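ORF14 (Streptomyces clavuligerus, PDB 2WPX) binds acetyl-CoA and probably acts as an acyltransferase of the tandem GNAT type in the clavulanic acid biosynthesis pathway. Local coordinates at residues D17-T20 / V21-L25; V44-V47 / G48-R51; A221-F224 / E225-R228; N288-Y291 / V292-E296. All coordinates share one frame; numbering follows the deposited sequence.

Contact 1: residues D17-T20 / V21-L25; sequences DDET and VGQWL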
loop_
_atom_site.group_PDB
_atom_site.type_symbol
_atom_site.label_atom_id
_atom_site.label_comp_id
_atom_site.label_asym_id
_atom_site.label_seq_id
_atom_site.Cartn_x
_atom_site.Cartn_y
_atom_site.Cartn_z
ATOM N N ASP A 17 3.484 -24.782 -2.369
ATOM C CA ASP A 17 4.321 -25.409 -1.380
ATOM C C ASP A 17 3.746 -25.088 0.006
ATOM O O ASP A 17 4.187 -24.163 0.646
ATOM C CB ASP A 17 5.757 -24.895 -1.544
ATOM C CG ASP A 17 6.737 -25.542 -0.569
ATOM O OD1 ASP A 17 7.958 -25.468 -0.837
ATOM O OD2 ASP A 17 6.301 -26.110 0.468
ATOM N N ASP A 18 2.763 -25.855 0.460
ATOM C CA ASP A 18 2.046 -25.516 1.682
ATOM C C ASP A 18 2.946 -25.382 2.910
ATOM O O ASP A 18 2.779 -24.471 3.710
ATOM C CB ASP A 18 0.910 -26.486 1.965
ATOM C CG ASP A 18 -0.227 -26.401 0.943
ATOM O OD1 ASP A 18 -1.382 -26.676 1.328
ATOM O OD2 ASP A 18 -0.007 -26.092 -0.244
ATOM N N GLU A 19 3.913 -26.275 3.040
ATOM C CA GLU A 19 4.827 -26.251 4.175
ATOM C C GLU A 19 5.612 -24.965 4.240
ATOM O O GLU A 19 5.591 -24.316 5.295
ATOM C CB GLU A 19 5.776 -27.462 4.201
ATOM C CG GLU A 19 6.823 -27.380 5.336
ATOM C CD GLU A 19 6.229 -27.725 6.720
ATOM O OE1 GLU A 19 6.061 -26.773 7.537
ATOM O OE2 GLU A 19 5.950 -28.949 6.997
ATOM N N THR A 20 6.281 -24.598 3.133
ATOM C CA THR A 20 7.002 -23.315 3.025
ATOM C C THR A 20 6.066 -22.088 3.125
ATOM O O THR A 20 6.398 -21.129 3.816
ATOM C CB THR A 20 7.918 -23.198 1.745
ATOM O OG1 THR A 20 8.711 -24.366 1.621
ATOM C CG2 THR A 20 8.905 -22.047 1.868
ATOM N N VAL A 21 4.905 -22.106 2.473
ATOM C CA VAL A 21 3.982 -20.977 2.661
ATOM C C VAL A 21 3.557 -20.792 4.106
ATOM O O VAL A 21 3.537 -19.671 4.588
ATOM C CB VAL A 21 2.683 -21.066 1.828
ATOM C CG1 VAL A 21 1.807 -19.887 2.149
ATOM C CG2 VAL A 21 3.006 -21.097 0.344
ATOM N N GLY A 22 3.183 -21.895 4.768
ATOM C CA GLY A 22 2.828 -21.884 6.187
ATOM C C GLY A 22 3.863 -21.235 7.098
ATOM O O GLY A 22 3.531 -20.386 7.937
ATOM N N GLN A 23 5.119 -21.646 6.933
ATOM C CA GLN A 23 6.253 -20.984 7.598
ATOM C C GLN A 23 6.410 -19.518 7.297
ATOM O O GLN A 23 6.725 -18.751 8.167
ATOM C CB GLN A 23 7.589 -21.730 7.335
ATOM C CG GLN A 23 7.748 -22.822 8.428
ATOM C CD GLN A 23 8.923 -23.745 8.201
ATOM O OE1 GLN A 23 10.065 -23.292 8.151
ATOM N NE2 GLN A 23 8.649 -25.043 8.094
ATOM N N TRP A 24 6.249 -19.136 6.059
ATOM C CA TRP A 24 6.318 -17.725 5.691
ATOM C C TRP A 24 5.196 -16.907 6.378
ATOM O O TRP A 24 5.422 -15.790 6.929
ATOM C CB TRP A 24 6.208 -17.650 4.176
ATOM C CG TRP A 24 6.156 -16.350 3.645
ATOM C CD1 TRP A 24 7.132 -15.431 3.683
ATOM C CD2 TRP A 24 5.076 -15.780 2.889
ATOM N NE1 TRP A 24 6.721 -14.285 3.030
ATOM C CE2 TRP A 24 5.474 -14.495 2.503
ATOM C CE3 TRP A 24 3.807 -16.222 2.534
ATOM C CZ2 TRP A 24 4.637 -13.633 1.762
ATOM C CZ3 TRP A 24 2.995 -15.386 1.771
ATOM C CH2 TRP A 24 3.403 -14.088 1.429
ATOM N N LEU A 25 3.991 -17.471 6.368
ATOM C CA LEU A 25 2.825 -16.850 7.009
ATOM C C LEU A 25 3.163 -16.645 8.496
ATOM O O LEU A 25 2.996 -15.513 9.026
ATOM C CB LEU A 25 1.564 -17.722 6.817
ATOM C CG LEU A 25 0.991 -17.845 5.399
ATOM C CD1 LEU A 25 -0.270 -18.685 5.381
ATOM C CD2 LEU A 25 0.674 -16.434 4.894
#

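Contact 2: residues V44-V47 / G48-R51; sequences VDMV and GSLR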
loop_
_atom_site.group_PDB
_atom_site.type_symbol
_atom_site.label_atom_id
_atom_site.label_comp_id
_atom_site.label_asym_id
_atom_site.label_seq_id
_atom_site.Cartn_x
_atom_site.Cartn_y
_atom_site.Cartn_z
ATOM N N VAL A 44 -5.225 -14.959 3.761
ATOM C CA VAL A 44 -5.878 -14.884 2.459
ATOM C C VAL A 44 -5.199 -13.862 1.553
ATOM O O VAL A 44 -4.755 -14.184 0.440
ATOM C CB VAL A 44 -7.386 -14.601 2.643
ATOM C CG1 VAL A 44 -8.148 -14.470 1.239
ATOM C CG2 VAL A 44 -7.988 -15.757 3.537
ATOM N N ASP A 45 -5.097 -12.625 2.049
ATOM C CA ASP A 45 -4.364 -11.571 1.334
ATOM C C ASP A 45 -2.959 -12.033 0.940
ATOM O O ASP A 45 -2.550 -11.945 -0.236
ATOM C CB ASP A 45 -4.323 -10.341 2.230
ATOM C CG ASP A 45 -3.648 -9.158 1.599
ATOM O OD1 ASP A 45 -3.119 -8.333 2.372
ATOM O OD2 ASP A 45 -3.665 -9.020 0.353
ATOM N N MET A 46 -2.197 -12.540 1.912
ATOM C CA MET A 46 -0.793 -12.865 1.625
ATOM C C MET A 46 -0.614 -13.969 0.585
ATOM O O MET A 46 0.193 -13.837 -0.330
ATOM C CB MET A 46 -0.005 -13.221 2.884
ATOM C CG MET A 46 0.204 -12.071 3.858
ATOM S SD MET A 46 0.758 -10.443 3.260
ATOM C CE MET A 46 2.061 -10.867 2.244
ATOM N N VAL A 47 -1.359 -15.053 0.763
ATOM C CA VAL A 47 -1.219 -16.181 -0.101
ATOM C C VAL A 47 -1.704 -15.792 -1.478
ATOM O O VAL A 47 -1.119 -16.200 -2.476
ATOM C CB VAL A 47 -1.971 -17.445 0.426
ATOM C CG1 VAL A 47 -1.941 -18.575 -0.675
ATOM C CG2 VAL A 47 -1.363 -17.916 1.777
ATOM N N GLY A 48 -2.749 -14.987 -1.554
ATOM C CA GLY A 48 -3.180 -14.542 -2.852
ATOM C C GLY A 48 -2.144 -13.604 -3.414
ATOM O O GLY A 48 -2.048 -13.495 -4.637
ATOM N N SER A 49 -1.372 -12.925 -2.550
ATOM C CA SER A 49 -0.333 -12.030 -3.077
ATOM C C SER A 49 0.798 -12.791 -3.807
ATOM O O SER A 49 1.623 -12.172 -4.514
ATOM C CB SER A 49 0.273 -11.129 -2.011
ATOM O OG SER A 49 1.246 -11.823 -1.243
ATOM N N LEU A 50 0.827 -14.110 -3.678
ATOM C CA LEU A 50 1.828 -14.906 -4.392
ATOM C C LEU A 50 1.297 -15.325 -5.757
ATOM O O LEU A 50 2.090 -15.629 -6.655
ATOM C CB LEU A 50 2.178 -16.195 -3.611
ATOM C CG LEU A 50 2.778 -16.059 -2.223
ATOM C CD1 LEU A 50 2.752 -17.449 -1.540
ATOM C CD2 LEU A 50 4.197 -15.469 -2.299
ATOM N N ARG A 51 -0.033 -15.352 -5.899
ATOM C CA ARG A 51 -0.658 -15.926 -7.072
ATOM C C ARG A 51 -1.077 -14.853 -8.093
ATOM O O ARG A 51 -1.118 -15.080 -9.317
ATOM C CB ARG A 51 -1.859 -16.759 -6.628
ATOM C CG ARG A 51 -1.508 -17.902 -5.609
ATOM C CD ARG A 51 -2.529 -19.086 -5.666
ATOM N NE ARG A 51 -3.794 -18.682 -5.072
ATOM C CZ ARG A 51 -5.001 -19.137 -5.410
ATOM N NH1 ARG A 51 -5.174 -20.033 -6.390
ATOM N NH2 ARG A 51 -6.053 -18.666 -4.762
#

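Contact 3: residues A221-F224 / E225-R228; sequences ARQF and ETMR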
loop_
_atom_site.group_PDB
_atom_site.type_symbol
_atom_site.label_atom_id
_atom_site.label_comp_id
_atom_site.label_asym_id
_atom_site.label_seq_id
_atom_site.Cartn_x
_atom_site.Cartn_y
_atom_site.Cartn_z
ATOM N N ALA A 221 -7.415 -0.273 -14.987
ATOM C CA ALA A 221 -6.830 -1.587 -15.105
ATOM C C ALA A 221 -7.610 -2.562 -14.259
ATOM O O ALA A 221 -7.475 -2.602 -13.065
ATOM C CB ALA A 221 -5.410 -1.555 -14.669
ATOM N N ARG A 222 -8.440 -3.339 -14.934
ATOM C CA ARG A 222 -9.264 -4.328 -14.349
ATOM C C ARG A 222 -8.473 -5.356 -13.557
ATOM O O ARG A 222 -9.005 -6.028 -12.700
ATOM C CB ARG A 222 -9.989 -5.031 -15.470
ATOM C CG ARG A 222 -11.447 -4.833 -15.534
ATOM C CD ARG A 222 -12.042 -3.486 -15.832
ATOM N NE ARG A 222 -13.062 -3.396 -14.814
ATOM C CZ ARG A 222 -14.133 -2.610 -14.768
ATOM N NH1 ARG A 222 -14.486 -1.782 -15.733
ATOM N NH2 ARG A 222 -14.883 -2.707 -13.685
ATOM N N GLN A 223 -7.190 -5.481 -13.867
ATOM C CA GLN A 223 -6.363 -6.458 -13.215
ATOM C C GLN A 223 -6.105 -6.078 -11.754
ATOM O O GLN A 223 -5.887 -6.946 -10.924
ATOM C CB GLN A 223 -5.056 -6.661 -13.985
ATOM C CG GLN A 223 -4.368 -7.929 -13.607
ATOM C CD GLN A 223 -3.120 -8.238 -14.434
ATOM O OE1 GLN A 223 -2.955 -7.763 -15.547
ATOM N NE2 GLN A 223 -2.256 -9.054 -13.883
ATOM N N PHE A 224 -6.136 -4.783 -11.459
ATOM C CA PHE A 224 -6.116 -4.307 -10.092
ATOM C C PHE A 224 -7.282 -4.892 -9.309
ATOM O O PHE A 224 -7.096 -5.450 -8.236
ATOM C CB PHE A 224 -6.174 -2.781 -10.034
ATOM C CG PHE A 224 -4.871 -2.124 -10.248
ATOM C CD1 PHE A 224 -3.802 -2.383 -9.395
ATOM C CD2 PHE A 224 -4.693 -1.200 -11.288
ATOM C CE1 PHE A 224 -2.545 -1.757 -9.610
ATOM C CE2 PHE A 224 -3.481 -0.559 -11.476
ATOM C CZ PHE A 224 -2.398 -0.851 -10.653
ATOM N N GLU A 225 -8.483 -4.753 -9.863
ATOM C CA GLU A 225 -9.668 -5.351 -9.272
ATOM C C GLU A 225 -9.542 -6.868 -9.119
ATOM O O GLU A 225 -9.891 -7.386 -8.088
ATOM C CB GLU A 225 -10.925 -5.038 -10.089
ATOM C CG GLU A 225 -11.228 -3.582 -10.204
ATOM C CD GLU A 225 -12.531 -3.269 -10.897
ATOM O OE1 GLU A 225 -13.107 -2.239 -10.551
ATOM O OE2 GLU A 225 -12.973 -4.046 -11.797
ATOM N N THR A 226 -9.064 -7.564 -10.154
ATOM C CA THR A 226 -8.962 -9.021 -10.064
ATOM C C THR A 226 -7.887 -9.468 -9.057
ATOM O O THR A 226 -8.094 -10.475 -8.375
ATOM C CB THR A 226 -8.776 -9.749 -11.430
ATOM O OG1 THR A 226 -7.451 -9.529 -11.948
ATOM C CG2 THR A 226 -9.811 -9.269 -12.426
ATOM N N MET A 227 -6.790 -8.702 -8.956
ATOM C CA MET A 227 -5.737 -8.969 -7.983
ATOM C C MET A 227 -6.292 -8.904 -6.541
ATOM O O MET A 227 -6.038 -9.787 -5.734
ATOM C CB MET A 227 -4.544 -8.024 -8.179
ATOM C CG MET A 227 -3.543 -8.028 -7.058
ATOM S SD MET A 227 -2.473 -6.596 -7.059
ATOM C CE MET A 227 -3.674 -5.347 -6.560
ATOM N N ARG A 228 -7.067 -7.859 -6.275
ATOM C CA ARG A 228 -7.771 -7.643 -5.041
ATOM C C ARG A 228 -8.699 -8.779 -4.662
ATOM O O ARG A 228 -8.703 -9.250 -3.551
ATOM C CB ARG A 228 -8.607 -6.373 -5.158
ATOM C CG ARG A 228 -8.117 -5.266 -4.325
ATOM C CD ARG A 228 -7.650 -4.112 -5.135
ATOM N NE ARG A 228 -7.236 -2.964 -4.313
ATOM C CZ ARG A 228 -6.434 -1.993 -4.743
ATOM N NH1 ARG A 228 -5.945 -2.035 -5.983
ATOM N NH2 ARG A 228 -6.119 -0.976 -3.933
#

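Contact 4: residues N288-Y291 / V292-E296; sequences NLEY and VLRHE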
loop_
_atom_site.group_PDB
_atom_site.type_symbol
_atom_site.label_atom_id
_atom_site.label_comp_id
_atom_site.label_asym_id
_atom_site.label_seq_id
_atom_site.Cartn_x
_atom_site.Cartn_y
_atom_site.Cartn_z
ATOM N N ASN A 288 -18.130 8.067 1.999
ATOM C CA ASN A 288 -17.568 6.709 1.819
ATOM C C ASN A 288 -17.339 5.962 3.141
ATOM O O ASN A 288 -17.510 4.755 3.201
ATOM C CB ASN A 288 -16.262 6.728 1.034
ATOM C CG ASN A 288 -16.064 5.454 0.184
ATOM O OD1 ASN A 288 -14.938 4.938 0.073
ATOM N ND2 ASN A 288 -17.154 4.950 -0.420
ATOM N N LEU A 289 -16.926 6.671 4.187
ATOM C CA LEU A 289 -16.753 6.018 5.470
ATOM C C LEU A 289 -18.112 5.518 5.972
ATOM O O LEU A 289 -18.253 4.410 6.457
ATOM C CB LEU A 289 -16.085 6.933 6.489
ATOM C CG LEU A 289 -15.780 6.304 7.878
ATOM C CD1 LEU A 289 -14.764 5.232 7.735
ATOM C CD2 LEU A 289 -15.323 7.319 8.945
ATOM N N GLU A 290 -19.140 6.318 5.815
ATOM C CA GLU A 290 -20.398 5.895 6.330
ATOM C C GLU A 290 -20.843 4.638 5.593
ATOM O O GLU A 290 -21.499 3.753 6.173
ATOM C CB GLU A 290 -21.414 6.997 6.140
ATOM C CG GLU A 290 -22.759 6.689 6.736
ATOM C CD GLU A 290 -23.788 7.738 6.295
ATOM O OE1 GLU A 290 -23.916 8.030 5.094
ATOM O OE2 GLU A 290 -24.449 8.302 7.158
ATOM N N TYR A 291 -20.529 4.608 4.300
ATOM C CA TYR A 291 -20.900 3.545 3.429
ATOM C C TYR A 291 -20.134 2.251 3.859
ATOM O O TYR A 291 -20.735 1.202 4.022
ATOM C CB TYR A 291 -20.648 3.988 1.989
ATOM C CG TYR A 291 -20.795 2.895 0.967
ATOM C CD1 TYR A 291 -21.785 1.933 1.073
ATOM C CD2 TYR A 291 -19.929 2.805 -0.097
ATOM C CE1 TYR A 291 -21.915 0.923 0.096
ATOM C CE2 TYR A 291 -20.054 1.834 -1.040
ATOM C CZ TYR A 291 -21.031 0.903 -0.947
ATOM O OH TYR A 291 -21.106 -0.060 -1.915
ATOM N N VAL A 292 -18.854 2.346 4.144
ATOM C CA VAL A 292 -18.097 1.235 4.806
ATOM C C VAL A 292 -18.705 0.715 6.127
ATOM O O VAL A 292 -18.994 -0.491 6.271
ATOM C CB VAL A 292 -16.630 1.644 5.032
ATOM C CG1 VAL A 292 -15.834 0.598 5.842
ATOM C CG2 VAL A 292 -16.009 1.890 3.713
ATOM N N LEU A 293 -18.920 1.613 7.078
ATOM C CA LEU A 293 -19.350 1.238 8.440
ATOM C C LEU A 293 -20.718 0.574 8.444
ATOM O O LEU A 293 -21.033 -0.190 9.351
ATOM C CB LEU A 293 -19.403 2.478 9.344
ATOM C CG LEU A 293 -18.150 2.780 10.152
ATOM C CD1 LEU A 293 -16.971 2.264 9.441
ATOM C CD2 LEU A 293 -17.963 4.254 10.578
ATOM N N ARG A 294 -21.559 0.862 7.463
ATOM C CA ARG A 294 -22.842 0.229 7.513
ATOM C C ARG A 294 -22.766 -1.183 6.935
ATOM O O ARG A 294 -23.665 -1.977 7.131
ATOM C CB ARG A 294 -23.965 1.109 6.922
ATOM C CG ARG A 294 -24.040 1.152 5.418
ATOM C CD ARG A 294 -25.505 1.350 4.910
ATOM N NE ARG A 294 -26.068 2.620 5.356
ATOM C CZ ARG A 294 -25.526 3.805 5.086
ATOM N NH1 ARG A 294 -24.400 3.886 4.372
ATOM N NH2 ARG A 294 -26.107 4.906 5.542
ATOM N N HIS A 295 -21.654 -1.510 6.290
ATOM C CA HIS A 295 -21.398 -2.880 5.834
ATOM C C HIS A 295 -20.306 -3.642 6.654
ATOM O O HIS A 295 -20.213 -4.861 6.607
ATOM C CB HIS A 295 -21.031 -2.829 4.357
ATOM C CG HIS A 295 -22.151 -2.328 3.506
ATOM N ND1 HIS A 295 -23.121 -3.166 2.991
ATOM C CD2 HIS A 295 -22.484 -1.073 3.114
ATOM C CE1 HIS A 295 -23.996 -2.445 2.308
ATOM N NE2 HIS A 295 -23.629 -1.175 2.365
ATOM N N GLU A 296 -19.479 -2.881 7.373
ATOM C CA GLU A 296 -18.367 -3.376 8.147
ATOM C C GLU A 296 -18.485 -2.666 9.505
ATOM O O GLU A 296 -17.681 -1.805 9.832
ATOM C CB GLU A 296 -17.075 -2.949 7.451
ATOM C CG GLU A 296 -16.097 -4.052 6.986
ATOM C CD GLU A 296 -16.625 -4.911 5.889
ATOM O OE1 GLU A 296 -17.325 -5.854 6.216
ATOM O OE2 GLU A 296 -16.343 -4.713 4.709
#

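Contact 1: residues D17-T20 / V21-L25
V21 N donates to D17 O at 2.8 Å and almost straight, 175° at the hydrogen, closing the first full turn of helix 18-33. The next three amides follow the same i to i+4 pattern: G22 N to D18 O, Q23 N to E19 O and W24 N to T20 O. This is the start of the first helix of the N-terminal GNAT half, and D17 is its N-cap. With CG anti to the backbone N (chi1 -178°), the D17 carboxylate turns back over the opening turn. OD2 takes the amide hydrogen of T20, N to OD2 3.1 Å, and OD1 takes the T20 hydroxyl, OG1 to OD1 2.8 Å. Both donors stand well out of the carboxylate plane. Through these two bonds one side chain serves a backbone and a hydroxyl donor at the helix end, where the negative charge would suit the helix dipole. V21 sets CG2 3.3 Å from D17 O, while CG1 leans toward V47 of helix 43-51. W24 leads its indole away from the first turn, between M46 and strands 57-66 and 69-79. The bent E19 chain meets the extended Q23 chain one turn on. The Q23 amide, whose OE1 accepts from V70 N, keeps its bond to E19 nearly in its own plane, with NE2 3.2 Å from E19 OE1.

Contact 2: residues V44-V47 / G48-R51
S49 N donates to D45 O at 2.8 Å, a bond bent to 131° at the hydrogen, in helix 43-51, the second helix of the N-terminal GNAT half. One residue earlier, G48 N bonds to V44 O in the regular i to i+4 manner. The pattern then tightens: L50 N turns to V47 O, three residues back, at 3.1 Å, and comes from well above the carbonyl plane. R51 N similarly reaches G48 O. S49 also approaches M46 O with two donors, its hydroxyl and, weakly, its amide. The 2.4 Å separation of S49 OG and M46 O is too short to be reliable, so the detail of that approach is doubtful. S49 OG lies between the backbone N and the carbonyl carbon (chi1 80°), which swings it back toward the preceding turn; the same oxygen is also hydrogen-bonded to R75 NH1 of strand 69-79. The M46 chain is bent at both chi2 and chi3, bringing its methyl CE 3.7 Å from S49 OG. V47 packs against L25 of helix 18-33. D45 turns to the C-terminal half instead, where R231 and R233 each form a salt bridge with one oxygen of its carboxylate. V47 O, already the acceptor of the L50 amide, has the R51 side chain beside it as well, with R51 CG 3.6 Å from V47 O.

Contact 3: residues A221-F224 / E225-R228
A local salt bridge between side chains three residues apart lies near the start of helix 222-230, in the C-terminal GNAT half. R222 and E225 run side by side, and the arginine grips one oxygen side-on: NE lies 3.1 Å from E225 OE2 and NH2 3.0 Å from the same atom. Both nitrogens come from one face of the carboxylate, whose plane is turned 70° from the guanidinium. E225 is extended beyond CG, and its other oxygen, OE1, accepts from Y220 OH and T189 N; R222 NH2 also donates to T189 O. The buried carboxylate thus has several donors around it, which would favour its charged form. Along the backbone, T226 N bonds to R222 O, M227 N to Q223 O at 2.8 Å, and R228 N to F224 O. On another side of the helix the F224 ring lies alongside M227, whose methyl CE meets the ring edge 4.1 Å from CD1. The R228 chain, bent at chi2, passes across F224 and places NH1 4.0 Å from CD1, while P55 of the N-terminal half touches both Q223 and F224. The motif is an intrahelical i to i+3 salt bridge, both partners of which are tied to the T189 backbone.

Contact 4: residues N288-Y291 / V292-E296
L293 N donates to L289 O at 2.9 Å, and V292 N to N288 O at the same length; both bonds are straight, 172° at the hydrogen. R294 N still reaches E290 O, but at 3.2 Å and bent to 140°. Next, V292 O receives two donors, H295 N at 2.8 Å and E296 N at 2.7 Å. The charged side-chain pair is looser: R294 NH2 stands 3.8 Å from E290 OE1, a long salt bridge, with the carboxylate and guanidinium planes 66° apart. Bends at chi2 and chi3 fold R294 back along the helix toward E290. Y291 and H295 meet obliquely with nearly perpendicular planes; H295 NE2 approaches the tyrosine edge 3.5 Å from CE1, and Y291 O lies in the plane of the imidazole near CD2. Both carboxylate oxygens of E296 are satisfied from strand 234-242, OE1 by a salt bridge to R234 and OE2 by Y236 OH. Helix 280-295 is the crossover of a beta-alpha-beta unit between strands 263-271 and 301-307. L289 and L293 pack together and touch P168, L169 and L163, V292 rests on V254 of strand 247-256, and Y236 meets Y291 edge-to-face.

Overall arrangement
Contacts 1 and 2 lie on consecutive helices of the N-terminal GNAT half and touch directly: W24 CH2 is 3.6 Å from M46 CE, and V47 CG2 is 3.8 Å from V21 CG1. They are also the nearer pair to the cofactor, with the side chain of W24 about 11 Å and that of M46 about 12 Å from the bound acetyl-CoA. Contacts 3 and 4 belong to the C-terminal GNAT half, their centres 22 Å apart. Contacts 2 and 3 approach each other across the two halves, their nearest atoms about 6 Å apart, with D45 of contact 2 bridging to R231 and R233. Contacts 1 and 4, with centres 34 Å apart, are the most distant pair.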